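Local coordinates for protein HslVU complex proteolytic subunit, putative (Trypanosoma brucei brucei, PDB 4HNZ) that forms the proteolytic double ring of a mitochondrial proteasome-like complex, hydrolysing proteins that its ATPase partner HslU has recognised and unfolded, at residues 52-55 against 56-60. Numbering follows the deposited sequence.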
loop_
_atom_site.group_PDB
_atom_site.type_symbol
_atom_site.label_atom_id
_atom_site.label_comp_id
_atom_site.label_asym_id
_atom_site.label_seq_id
_atom_site.Cartn_x
_atom_site.Cartn_y
_atom_site.Cartn_z
ATOM N N ASP A 52 8.053 27.950 5.888
ATOM C CA ASP A 52 8.579 26.952 6.831
ATOM C C ASP A 52 9.893 27.442 7.353
ATOM O O ASP A 52 10.121 27.454 8.540
ATOM C CB ASP A 52 8.749 25.578 6.189
ATOM C CG ASP A 52 7.439 24.871 5.994
ATOM O OD1 ASP A 52 6.376 25.539 5.800
ATOM O OD2 ASP A 52 7.454 23.626 5.991
ATOM N N ALA A 53 10.739 27.906 6.452
ATOM C CA ALA A 53 12.080 28.297 6.822
ATOM C C ALA A 53 12.103 29.527 7.661
ATOM O O ALA A 53 12.857 29.620 8.618
ATOM C CB ALA A 53 12.945 28.487 5.569
ATOM N N ILE A 54 11.282 30.486 7.308
ATOM C CA ILE A 54 11.202 31.726 8.054
ATOM C C ILE A 54 10.660 31.517 9.449
ATOM O O ILE A 54 11.127 32.151 10.405
ATOM C CB ILE A 54 10.407 32.794 7.269
ATOM C CG1 ILE A 54 11.289 33.283 6.100
ATOM C CG2 ILE A 54 10.015 33.973 8.147
ATOM C CD1 ILE A 54 10.631 34.330 5.209
ATOM N N SER A 55 9.679 30.651 9.585
ATOM C CA SER A 55 9.164 30.371 10.894
ATOM C C SER A 55 10.296 29.815 11.753
ATOM O O SER A 55 10.375 30.146 12.947
ATOM C CB SER A 55 7.993 29.390 10.815
ATOM O OG SER A 55 6.890 29.924 10.106
ATOM N N LEU A 56 11.126 28.924 11.187
ATOM C CA LEU A 56 12.194 28.324 11.982
ATOM C C LEU A 56 13.323 29.294 12.235
ATOM O O LEU A 56 13.903 29.298 13.321
ATOM C CB LEU A 56 12.735 27.076 11.335
ATOM C CG LEU A 56 11.721 25.946 11.367
ATOM C CD1 LEU A 56 12.069 24.954 10.272
ATOM C CD2 LEU A 56 11.674 25.255 12.712
ATOM N N MET A 57 13.604 30.168 11.273
ATOM C CA MET A 57 14.552 31.256 11.494
ATOM C C MET A 57 14.131 32.159 12.650
ATOM O O MET A 57 14.969 32.534 13.468
ATOM C CB MET A 57 14.783 32.066 10.234
ATOM C CG MET A 57 15.601 31.246 9.270
ATOM S SD MET A 57 16.157 31.997 7.733
ATOM C CE MET A 57 14.726 31.751 6.644
ATOM N N GLU A 58 12.852 32.473 12.743
ATOM C CA GLU A 58 12.389 33.318 13.841
ATOM C C GLU A 58 12.560 32.639 15.181
ATOM O O GLU A 58 12.961 33.278 16.136
ATOM C CB GLU A 58 10.957 33.718 13.629
ATOM C CG GLU A 58 10.841 34.711 12.490
ATOM C CD GLU A 58 9.399 35.063 12.151
ATOM O OE1 GLU A 58 8.451 34.511 12.786
ATOM O OE2 GLU A 58 9.219 35.926 11.258
ATOM N N LYS A 59 12.298 31.333 15.246
ATOM C CA LYS A 59 12.547 30.605 16.493
ATOM C C LYS A 59 14.050 30.537 16.813
ATOM O O LYS A 59 14.422 30.677 17.970
ATOM C CB LYS A 59 11.966 29.207 16.472
ATOM C CG LYS A 59 10.470 29.156 16.198
ATOM C CD LYS A 59 9.585 29.723 17.305
ATOM C CE LYS A 59 8.133 29.750 16.809
ATOM N NZ LYS A 59 7.182 30.249 17.833
ATOM N N LEU A 60 14.892 30.380 15.780
ATOM C CA LEU A 60 16.335 30.409 15.975
ATOM C C LEU A 60 16.816 31.766 16.535
ATOM O O LEU A 60 17.656 31.816 17.413
ATOM C CB LEU A 60 17.081 30.063 14.695
ATOM C CG LEU A 60 18.592 30.033 14.865
ATOM C CD1 LEU A 60 19.028 29.039 15.919
ATOM C CD2 LEU A 60 19.257 29.708 13.547
#
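Met-57 N donates to Ala-53 O at 2.8 Å, and one residue on, Glu-58 N reaches Ile-54 O at 2.9 Å; these are the shorter two of four successive i to i+4 bonds in one alpha helix. The flanking pair, from Leu-56 N to Asp-52 O and from Lys-59 N to Ser-55 O, are longer, both 3.2 Å. Ser-55 fits a buried turn because its hydroxyl folds back beside its own backbone N (chi1 -64°) and hydrogen-bonds to Ala-51 O, so its polar end is satisfied within the helix.

On one face of the helix, the unbranched side chain of Met-57 bends back toward the preceding turn. A bend at its third torsion (chi3 -85°) sets the methyl CE against Ala-53 CB at 3.9 Å and Ile-54 CG1 at 3.8 Å. The short side chain of Ala-53 lets this methyl lie against its backbone carbonyl as well as its CB, while Ile-54 meets its two neighbours with different branches: CG2 lies 3.8 Å from Glu-58 OE2, where the Glu-58 chain, extended beyond CG, passes at a slant. That carboxylate forms a salt bridge with Lys-80 of the second subunit. Leu-56 packs its CG and CD1 against Asp-52 O.

Helix 50-66 belongs to the layered Ntn-hydrolase fold of the proteasome family. Ala-53 and Met-57 rest on Phe-46 of strand 42-48, with the Ala-53 side chain about 9 Å from that of Thr-1, the probable nucleophile. An acidic side chain suits buried Asp-52: OD2 accepts a hydrogen bond from Glu-92 N, while OD1 forms a salt bridge with Arg-83 of the second subunit. Leu-56 and Leu-60 both pack against helix 71-84 and strand 93-98.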